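Local coordinates for protein AxyAgu115A (Amphibacillus xylanus NBRC 15112, PDB 6NPS) that is a family GH115 alpha-glucuronidase, a glycoside hydrolase that probably removes glucuronic acid side groups from the hemicellulose arabinoglucuronoxylan, at residues 420-425 against 571-576; 454-459 against 621-626; 836-841 against 871-876. The protein carries 3 engineered substitutions. One frame throughout, in Å; residues are numbered along the deposited sequence. Where two conformers were deposited one is given.

After an N-terminal region with a mixed four-stranded sheet, the chain builds the parallel eight-stranded barrel, whose last two strands lead into 420-425 and 454-459. Contact 1 closes a loop of 145 residues when helix 564-596 returns to 420-425. Contact 2 closes one of 161 when the next long helix, 601-629, reaches 454-459. The two alternate along the chain and therefore cross; their centres lie 8 Å apart, and they meet where N424 N bonds to T456 OG1. Together they tie the long helices to the barrel loops. Contact 3 follows in series, a short closure between two loops of the C-terminal domain, its nearest atoms about 17 Å from contact 1.

Contact 1: 420-425 against 571-576; sequences YEWINS and VYYPTV
I423 divides its two branches between neighbouring residues of helix 564-596. Its CD1 lies over one face of the Y573 ring, offset toward the rim, making a CH-pi contact 4.0 Å from the centroid and 26° off the normal. The other branch, CG2, stands opposite the backbone N (CG1 has chi1 -67°) and packs 4.0 Å from P574 CB. A beta-branched residue suits this double task. The compact apolar ring of P574 suits this methyl; its N, having no hydrogen to donate, makes no bond to the preceding turn, and the helix is kinked there.

The polar part runs through water. Y573 OH gives its proton to a water 2.7 Å away, which lies in the ring plane at its edge, and the same water donates to W422 O at 2.8 Å. The W422 indole carries I423 CG1 over the centre of one face and stacks on H639. N578 ND2 bonds both N424 O and P574 O, joining loop and helix again.

This loop follows barrel strand 405-410, at the end where TIM-barrel glycosidases generally keep their active sites. The chemistry implies a largely apolar, buried joint in which a single water satisfies both a phenol hydroxyl and a backbone carbonyl.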
loop_
_atom_site.group_PDB
_atom_site.type_symbol
_atom_site.label_atom_id
_atom_site.label_comp_id
_atom_site.label_asym_id
_atom_site.label_seq_id
_atom_site.Cartn_x
_atom_site.Cartn_y
_atom_site.Cartn_z
ATOM N N TYR A 420 -0.919 -19.535 17.364
ATOM C CA TYR A 420 -2.247 -19.249 17.886
ATOM C C TYR A 420 -2.288 -19.747 19.320
ATOM O O TYR A 420 -2.186 -20.963 19.603
ATOM C CB TYR A 420 -3.359 -19.856 17.022
ATOM C CG TYR A 420 -3.274 -21.332 16.755
ATOM C CD1 TYR A 420 -2.377 -21.855 15.817
ATOM C CD2 TYR A 420 -4.153 -22.194 17.391
ATOM C CE1 TYR A 420 -2.316 -23.217 15.588
ATOM C CE2 TYR A 420 -4.105 -23.552 17.176
ATOM C CZ TYR A 420 -3.200 -24.056 16.270
ATOM O OH TYR A 420 -3.190 -25.413 16.072
ATOM N N GLU A 421 -2.385 -18.792 20.236
ATOM C CA GLU A 421 -2.173 -19.126 21.639
ATOM C C GLU A 421 -2.974 -18.260 22.594
ATOM O O GLU A 421 -2.727 -18.348 23.798
ATOM C CB GLU A 421 -0.681 -18.970 22.043
ATOM C CG GLU A 421 0.367 -19.502 21.083
ATOM C CD GLU A 421 1.793 -19.309 21.618
ATOM O OE1 GLU A 421 2.089 -19.803 22.732
ATOM O OE2 GLU A 421 2.609 -18.655 20.932
ATOM N N TRP A 422 -3.886 -17.401 22.124
ATOM C CA TRP A 422 -4.494 -16.433 23.025
ATOM C C TRP A 422 -5.844 -16.936 23.561
ATOM O O TRP A 422 -6.018 -17.149 24.767
ATOM C CB TRP A 422 -4.647 -15.101 22.265
ATOM C CG TRP A 422 -5.339 -14.028 23.028
ATOM C CD1 TRP A 422 -5.055 -13.607 24.290
ATOM C CD2 TRP A 422 -6.425 -13.231 22.564
ATOM N NE1 TRP A 422 -5.899 -12.585 24.647
ATOM C CE2 TRP A 422 -6.760 -12.335 23.609
ATOM C CE3 TRP A 422 -7.157 -13.200 21.376
ATOM C CZ2 TRP A 422 -7.798 -11.408 23.504
ATOM C CZ3 TRP A 422 -8.215 -12.276 21.265
ATOM C CH2 TRP A 422 -8.519 -11.389 22.326
ATOM N N ILE A 423 -6.811 -17.090 22.668
ATOM C CA ILE A 423 -8.153 -17.564 22.997
ATOM C C ILE A 423 -8.490 -18.670 22.014
ATOM O O ILE A 423 -8.077 -18.606 20.850
ATOM C CB ILE A 423 -9.194 -16.419 22.910
ATOM C CG1 ILE A 423 -8.960 -15.372 23.969
ATOM C CG2 ILE A 423 -10.595 -16.917 23.177
ATOM C CD1 ILE A 423 -10.062 -14.314 23.932
ATOM N N ASN A 424 -9.236 -19.682 22.475
ATOM C CA ASN A 424 -9.747 -20.769 21.616
ATOM C C ASN A 424 -10.179 -20.259 20.242
ATOM O O ASN A 424 -10.969 -19.310 20.134
ATOM C CB ASN A 424 -10.952 -21.447 22.309
ATOM C CG ASN A 424 -11.624 -22.527 21.454
ATOM O OD1 ASN A 424 -10.959 -23.269 20.746
ATOM N ND2 ASN A 424 -12.952 -22.623 21.535
ATOM N N SER A 425 -9.679 -20.918 19.183
ATOM C CA SER A 425 -10.129 -20.668 17.815
ATOM C C SER A 425 -10.413 -21.981 17.088
ATOM O O SER A 425 -10.406 -22.014 15.850
ATOM C CB SER A 425 -9.086 -19.833 17.042
ATOM O OG SER A 425 -7.817 -20.477 17.116
ATOM N N VAL A 571 -18.025 -17.963 28.283
ATOM C CA VAL A 571 -18.782 -17.537 27.106
ATOM C C VAL A 571 -18.396 -16.103 26.727
ATOM O O VAL A 571 -17.993 -15.825 25.594
ATOM C CB VAL A 571 -20.293 -17.660 27.370
ATOM C CG1 VAL A 571 -21.075 -17.184 26.145
ATOM C CG2 VAL A 571 -20.633 -19.107 27.738
ATOM N N TYR A 572 -18.522 -15.174 27.671
ATOM C CA TYR A 572 -18.386 -13.766 27.319
ATOM C C TYR A 572 -16.960 -13.427 26.879
ATOM O O TYR A 572 -16.755 -12.794 25.840
ATOM C CB TYR A 572 -18.816 -12.904 28.516
ATOM C CG TYR A 572 -18.870 -11.418 28.211
ATOM C CD1 TYR A 572 -20.014 -10.847 27.629
ATOM C CD2 TYR A 572 -17.792 -10.589 28.520
ATOM C CE1 TYR A 572 -20.054 -9.466 27.360
ATOM C CE2 TYR A 572 -17.819 -9.228 28.256
ATOM C CZ TYR A 572 -18.953 -8.677 27.687
ATOM O OH TYR A 572 -18.981 -7.338 27.432
ATOM N N TYR A 573 -15.953 -13.805 27.673
ATOM C CA TYR A 573 -14.581 -13.433 27.321
ATOM C C TYR A 573 -14.126 -14.059 25.991
ATOM O O TYR A 573 -13.646 -13.318 25.121
ATOM C CB TYR A 573 -13.657 -13.795 28.502
ATOM C CG TYR A 573 -12.195 -13.643 28.151
ATOM C CD1 TYR A 573 -11.649 -12.389 27.933
ATOM C CD2 TYR A 573 -11.368 -14.754 28.018
ATOM C CE1 TYR A 573 -10.300 -12.234 27.594
ATOM C CE2 TYR A 573 -10.027 -14.614 27.693
ATOM C CZ TYR A 573 -9.513 -13.352 27.457
ATOM O OH TYR A 573 -8.201 -13.199 27.104
ATOM N N PRO A 574 -14.229 -15.386 25.763
ATOM C CA PRO A 574 -13.903 -15.934 24.417
ATOM C C PRO A 574 -14.681 -15.278 23.274
ATOM O O PRO A 574 -14.120 -15.067 22.191
ATOM C CB PRO A 574 -14.295 -17.422 24.521
ATOM C CG PRO A 574 -14.473 -17.691 25.920
ATOM C CD PRO A 574 -14.708 -16.421 26.684
ATOM N N THR A 575 -15.992 -15.055 23.435
ATOM C CA THR A 575 -16.779 -14.477 22.336
ATOM C C THR A 575 -16.322 -13.070 22.021
ATOM O O THR A 575 -15.947 -12.755 20.888
ATOM C CB THR A 575 -18.280 -14.442 22.684
ATOM O OG1 THR A 575 -18.713 -15.762 22.940
ATOM C CG2 THR A 575 -19.101 -13.844 21.509
ATOM N N VAL A 576 -16.321 -12.215 23.033
ATOM C CA VAL A 576 -16.062 -10.805 22.808
ATOM C C VAL A 576 -14.610 -10.600 22.446
ATOM O O VAL A 576 -14.286 -9.793 21.568
ATOM C CB VAL A 576 -16.463 -9.978 24.051
ATOM C CG1 VAL A 576 -16.036 -8.516 23.878
ATOM C CG2 VAL A 576 -17.992 -10.086 24.314
HETATM O O HOH W 1 -6.874 -15.541 26.913
#

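Contact 2: 454-459 against 621-626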
loop_
_atom_site.group_PDB
_atom_site.type_symbol
_atom_site.label_atom_id
_atom_site.label_comp_id
_atom_site.label_asym_id
_atom_site.label_seq_id
_atom_site.Cartn_x
_atom_site.Cartn_y
_atom_site.Cartn_z
ATOM N N ILE A 454 -4.614 -23.891 28.677
ATOM C CA ILE A 454 -5.895 -24.513 29.030
ATOM C C ILE A 454 -7.062 -23.540 28.960
ATOM O O ILE A 454 -8.103 -23.858 28.379
ATOM C CB ILE A 454 -5.858 -25.175 30.420
ATOM C CG1 ILE A 454 -4.661 -26.132 30.555
ATOM C CG2 ILE A 454 -7.200 -25.891 30.638
ATOM C CD1 ILE A 454 -4.358 -26.576 31.988
ATOM N N ALA A 455 -6.923 -22.371 29.576
ATOM C CA ALA A 455 -8.029 -21.411 29.607
ATOM C C ALA A 455 -8.647 -21.082 28.249
ATOM O O ALA A 455 -7.942 -20.881 27.263
ATOM C CB ALA A 455 -7.575 -20.127 30.293
ATOM N N THR A 456 -9.990 -20.995 28.224
ATOM C CA THR A 456 -10.860 -20.827 27.055
ATOM C C THR A 456 -10.905 -22.064 26.163
ATOM O O THR A 456 -11.716 -22.118 25.229
ATOM C CB THR A 456 -10.495 -19.602 26.182
ATOM O OG1 THR A 456 -9.401 -19.919 25.317
ATOM C CG2 THR A 456 -10.108 -18.401 27.063
ATOM N N GLN A 457 -10.122 -23.094 26.461
ATOM C CA GLN A 457 -10.226 -24.327 25.684
ATOM C C GLN A 457 -11.202 -25.345 26.282
ATOM O O GLN A 457 -11.198 -26.496 25.847
ATOM C CB GLN A 457 -8.842 -24.981 25.517
ATOM C CG GLN A 457 -7.743 -24.039 25.033
ATOM C CD GLN A 457 -7.962 -23.580 23.592
ATOM O OE1 GLN A 457 -8.795 -24.134 22.879
ATOM N NE2 GLN A 457 -7.223 -22.571 23.169
ATOM N N GLU A 458 -12.053 -24.949 27.226
ATOM C CA GLU A 458 -12.837 -25.934 27.971
ATOM C C GLU A 458 -13.866 -26.638 27.089
ATOM O O GLU A 458 -14.062 -27.843 27.227
ATOM C CB GLU A 458 -13.532 -25.283 29.171
ATOM C CG GLU A 458 -12.587 -24.729 30.239
ATOM C CD GLU A 458 -12.109 -23.295 29.938
ATOM O OE1 GLU A 458 -12.518 -22.720 28.898
ATOM O OE2 GLU A 458 -11.316 -22.750 30.745
ATOM N N LEU A 459 -14.541 -25.922 26.169
ATOM C CA LEU A 459 -15.510 -26.623 25.319
ATOM C C LEU A 459 -14.835 -27.631 24.388
ATOM O O LEU A 459 -15.235 -28.806 24.387
ATOM C CB LEU A 459 -16.349 -25.610 24.520
ATOM C CG LEU A 459 -17.239 -26.219 23.430
ATOM C CD1 LEU A 459 -18.364 -26.978 24.114
ATOM C CD2 LEU A 459 -17.836 -25.162 22.508
ATOM N N ASP A 621 -8.221 -6.955 30.953
ATOM C CA ASP A 621 -8.098 -6.517 32.340
ATOM C C ASP A 621 -9.236 -7.051 33.190
ATOM O O ASP A 621 -9.014 -7.490 34.330
ATOM C CB ASP A 621 -8.069 -4.993 32.424
ATOM C CG ASP A 621 -6.798 -4.410 31.860
ATOM O OD1 ASP A 621 -6.860 -3.323 31.241
ATOM O OD2 ASP A 621 -5.736 -5.052 32.032
ATOM N N GLU A 622 -10.471 -6.990 32.667
ATOM C CA GLU A 622 -11.602 -7.560 33.392
ATOM C C GLU A 622 -11.389 -9.051 33.640
ATOM O O GLU A 622 -11.624 -9.545 34.749
ATOM C CB GLU A 622 -12.915 -7.291 32.633
ATOM C CG GLU A 622 -14.168 -7.790 33.375
ATOM C CD GLU A 622 -15.522 -7.263 32.789
ATOM O OE1 GLU A 622 -15.531 -6.676 31.672
ATOM O OE2 GLU A 622 -16.577 -7.451 33.466
ATOM N N TYR A 623 -10.878 -9.776 32.643
ATOM C CA TYR A 623 -10.671 -11.213 32.795
ATOM C C TYR A 623 -9.657 -11.518 33.898
ATOM O O TYR A 623 -9.820 -12.478 34.667
ATOM C CB TYR A 623 -10.202 -11.750 31.465
ATOM C CG TYR A 623 -9.957 -13.231 31.369
ATOM C CD1 TYR A 623 -10.961 -14.159 31.660
ATOM C CD2 TYR A 623 -8.740 -13.692 30.916
ATOM C CE1 TYR A 623 -10.729 -15.544 31.533
ATOM C CE2 TYR A 623 -8.497 -15.051 30.755
ATOM C CZ TYR A 623 -9.494 -15.969 31.063
ATOM O OH TYR A 623 -9.240 -17.295 30.882
ATOM N N HIS A 624 -8.622 -10.687 34.007
ATOM C CA HIS A 624 -7.557 -10.860 34.978
ATOM C C HIS A 624 -7.956 -10.436 36.383
ATOM O O HIS A 624 -7.225 -10.748 37.322
ATOM C CB HIS A 624 -6.325 -10.069 34.525
ATOM C CG HIS A 624 -5.640 -10.680 33.347
ATOM N ND1 HIS A 624 -4.740 -9.993 32.564
ATOM C CD2 HIS A 624 -5.755 -11.912 32.796
ATOM C CE1 HIS A 624 -4.322 -10.781 31.588
ATOM N NE2 HIS A 624 -4.923 -11.949 31.703
ATOM N N THR A 625 -9.090 -9.751 36.561
ATOM C CA THR A 625 -9.510 -9.361 37.895
ATOM C C THR A 625 -10.789 -10.037 38.406
ATOM O O THR A 625 -11.061 -9.947 39.609
ATOM C CB THR A 625 -9.673 -7.835 37.977
ATOM O OG1 THR A 625 -10.645 -7.405 37.036
ATOM C CG2 THR A 625 -8.349 -7.138 37.637
ATOM N N ILE A 626 -11.577 -10.714 37.566
ATOM C CA ILE A 626 -12.770 -11.364 38.114
ATOM C C ILE A 626 -12.387 -12.445 39.137
ATOM O O ILE A 626 -11.338 -13.104 39.033
ATOM C CB ILE A 626 -13.664 -11.982 37.027
ATOM C CG1 ILE A 626 -12.823 -12.805 36.073
ATOM C CG2 ILE A 626 -14.430 -10.918 36.299
ATOM C CD1 ILE A 626 -13.621 -13.846 35.405
HETATM O O HOH W 2 -11.721 -19.243 30.519
#
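A455 and Y623 are the residues whose backbones come nearest, yet their CA atoms are 11.0 Å apart, a gap that takes a long side chain to span. Residues 454-457 form a type II beta turn, with Q457 N bonded to I454 O at 2.9 Å. Q457 then takes the N-cap position of helix 458-469. T456 occupies the turn corner of positive phi (70°), unusual for a residue with a side chain. Facing the turn is helix 601-629.

Y623 makes the crossing. With CG anti to the backbone N (chi1 -178°), its ring stretches out from the helix and its hydroxyl ends at the turn, 3.3 Å from A455 CB and 4.1 Å from T456 CG2. Alanine suits the first position because its lone methyl lets the oxygen come close. On its way the Y623 ring stacks with Y573 of helix 564-596, and it also meets the F631 ring nearly parallel.

In the fold, the turn connects barrel strand 446-450, the last of the eight in the TIM barrel, to the helix after it, and Y623 fastens this connection to the long helices packed on the barrel.

Threonine earns its place through OG1, which donates to A455 O at 2.6 Å, in the carbonyl plane on a lone pair, and accepts from N424 N. Replacing it with an alanine removes OG1 and is likely to leave N424 N without its acceptor and A455 O without this donor. A water 3.2 Å from Y623 OH also takes a weak bond from T456 N. The E458 carboxylate folds back toward that same amide, OE2 receiving another weak bond from T456 N.

Contact 3: 836-841 against 871-876; sequences DTHYQV and PVTREG
H838 meets V872 and T873 between two irregular loops, the second of which closes a type I beta turn from T873 to G876, with G876 N bonded to T873 O at 3.3 Å. The imidazole comes in from the opposite direction to both partners, and its CE1 corner does most of the touching. T873 CG2 lies 3.7 Å from H838 CE1, V872 CG2 4.1 Å from it; both methyls approach the ring obliquely.

The threonine divides its branches between two tasks. Its OG1 accepts from E875 N at 3.2 Å, an ST turn with an N-H...acceptor angle of 153°. With OG1 held by this bond (chi1 79°), CG2 falls opposite the carbonyl carbon and is presented to the histidine. Glycine suits the end of the turn, where G876 has positive phi (67°).

Both loops belong to the C-terminal domain of the GH115 family, of the galactose-binding-like clan: one joins strands 828-833 and 847-854, the other strands 858-866 and 879-884. V872 is also backbone-bonded to L393, which places this second loop against the barrel domain. H838 is exposed and touches P937 as well, whereas V872 is buried: a partly polar ring suits the outer side of the contact and a wholly apolar side chain the inner one.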
loop_
_atom_site.group_PDB
_atom_site.type_symbol
_atom_site.label_atom_id
_atom_site.label_comp_id
_atom_site.label_asym_id
_atom_site.label_seq_id
_atom_site.Cartn_x
_atom_site.Cartn_y
_atom_site.Cartn_z
ATOM N N ASP A 836 -12.004 -44.164 5.233
ATOM C CA ASP A 836 -10.708 -44.810 5.097
ATOM C C ASP A 836 -10.559 -45.610 3.814
ATOM O O ASP A 836 -9.493 -46.201 3.593
ATOM C CB ASP A 836 -10.440 -45.724 6.297
ATOM C CG ASP A 836 -11.534 -46.782 6.504
ATOM O OD1 ASP A 836 -12.739 -46.480 6.333
ATOM O OD2 ASP A 836 -11.179 -47.922 6.874
ATOM N N THR A 837 -11.587 -45.661 2.965
ATOM C CA THR A 837 -11.486 -46.403 1.718
ATOM C C THR A 837 -10.844 -45.541 0.647
ATOM O O THR A 837 -11.186 -44.366 0.501
ATOM C CB THR A 837 -12.866 -46.829 1.209
ATOM O OG1 THR A 837 -13.617 -47.433 2.272
ATOM C CG2 THR A 837 -12.729 -47.776 0.011
ATOM N N HIS A 838 -9.962 -46.152 -0.143
ATOM C CA HIS A 838 -9.499 -45.576 -1.402
ATOM C C HIS A 838 -10.448 -46.079 -2.489
ATOM O O HIS A 838 -10.386 -47.245 -2.899
ATOM C CB HIS A 838 -8.042 -45.958 -1.668
ATOM C CG HIS A 838 -7.082 -45.422 -0.639
ATOM N ND1 HIS A 838 -6.206 -44.385 -0.896
ATOM C CD2 HIS A 838 -6.875 -45.771 0.656
ATOM C CE1 HIS A 838 -5.500 -44.123 0.192
ATOM N NE2 HIS A 838 -5.885 -44.952 1.147
ATOM N N TYR A 839 -11.339 -45.198 -2.950
ATOM C CA TYR A 839 -12.359 -45.563 -3.916
ATOM C C TYR A 839 -11.773 -45.600 -5.321
ATOM O O TYR A 839 -10.801 -44.906 -5.620
ATOM C CB TYR A 839 -13.509 -44.539 -3.850
ATOM C CG TYR A 839 -14.238 -44.560 -2.530
ATOM C CD1 TYR A 839 -14.042 -43.564 -1.576
ATOM C CD2 TYR A 839 -15.130 -45.600 -2.233
ATOM C CE1 TYR A 839 -14.717 -43.594 -0.357
ATOM C CE2 TYR A 839 -15.793 -45.655 -1.040
ATOM C CZ TYR A 839 -15.598 -44.656 -0.102
ATOM O OH TYR A 839 -16.285 -44.740 1.101
ATOM N N GLN A 840 -12.389 -46.388 -6.198
ATOM C CA GLN A 840 -12.010 -46.440 -7.607
ATOM C C GLN A 840 -13.214 -46.101 -8.469
ATOM O O GLN A 840 -14.274 -46.706 -8.312
ATOM C CB GLN A 840 -11.466 -47.822 -7.959
ATOM C CG GLN A 840 -10.205 -48.140 -7.204
ATOM C CD GLN A 840 -9.155 -48.774 -8.082
ATOM O OE1 GLN A 840 -8.575 -49.802 -7.726
ATOM N NE2 GLN A 840 -8.903 -48.168 -9.244
ATOM N N VAL A 841 -13.045 -45.140 -9.382
ATOM C CA VAL A 841 -14.135 -44.758 -10.270
ATOM C C VAL A 841 -14.578 -45.956 -11.088
ATOM O O VAL A 841 -13.765 -46.752 -11.584
ATOM C CB VAL A 841 -13.742 -43.574 -11.171
ATOM C CG1 VAL A 841 -14.845 -43.296 -12.186
ATOM C CG2 VAL A 841 -13.433 -42.290 -10.333
ATOM N N PRO A 871 -2.463 -35.470 2.551
ATOM C CA PRO A 871 -2.594 -36.860 2.102
ATOM C C PRO A 871 -2.446 -37.832 3.266
ATOM O O PRO A 871 -1.617 -37.637 4.167
ATOM C CB PRO A 871 -1.437 -37.032 1.102
ATOM C CG PRO A 871 -1.002 -35.655 0.728
ATOM C CD PRO A 871 -1.343 -34.770 1.886
ATOM N N VAL A 872 -3.236 -38.918 3.221
ATOM C CA VAL A 872 -3.226 -39.908 4.311
ATOM C C VAL A 872 -2.162 -40.982 4.148
ATOM O O VAL A 872 -1.952 -41.779 5.084
ATOM C CB VAL A 872 -4.590 -40.621 4.464
ATOM C CG1 VAL A 872 -5.655 -39.612 4.712
ATOM C CG2 VAL A 872 -4.908 -41.470 3.201
ATOM N N THR A 873 -1.484 -41.047 3.004
ATOM C CA THR A 873 -0.409 -42.021 2.829
ATOM C C THR A 873 0.920 -41.308 2.576
ATOM O O THR A 873 0.971 -40.113 2.272
ATOM C CB THR A 873 -0.665 -43.004 1.674
ATOM O OG1 THR A 873 -0.347 -42.366 0.429
ATOM C CG2 THR A 873 -2.106 -43.547 1.662
ATOM N N ARG A 874 2.007 -42.070 2.680
ATOM C CA ARG A 874 3.323 -41.474 2.494
ATOM C C ARG A 874 3.584 -41.075 1.048
ATOM O O ARG A 874 4.596 -40.414 0.784
ATOM C CB ARG A 874 4.413 -42.426 2.984
ATOM C CG ARG A 874 4.512 -43.721 2.193
ATOM C CD ARG A 874 5.434 -44.714 2.883
ATOM N NE ARG A 874 6.526 -45.169 2.021
ATOM C CZ ARG A 874 7.643 -44.484 1.800
ATOM N NH1 ARG A 874 7.820 -43.300 2.371
ATOM N NH2 ARG A 874 8.578 -44.980 1.003
ATOM N N GLU A 875 2.681 -41.422 0.123
ATOM C CA GLU A 875 2.826 -41.067 -1.285
ATOM C C GLU A 875 2.453 -39.616 -1.583
ATOM O O GLU A 875 2.739 -39.132 -2.686
ATOM C CB GLU A 875 1.990 -42.025 -2.145
ATOM C CG GLU A 875 2.691 -43.370 -2.410
ATOM C CD GLU A 875 2.139 -44.526 -1.569
ATOM O OE1 GLU A 875 1.703 -45.541 -2.159
ATOM O OE2 GLU A 875 2.143 -44.426 -0.320
ATOM N N GLY A 876 1.831 -38.912 -0.641
ATOM C CA GLY A 876 1.697 -37.471 -0.767
ATOM C C GLY A 876 0.818 -36.978 -1.898
ATOM O O GLY A 876 1.040 -35.865 -2.402
#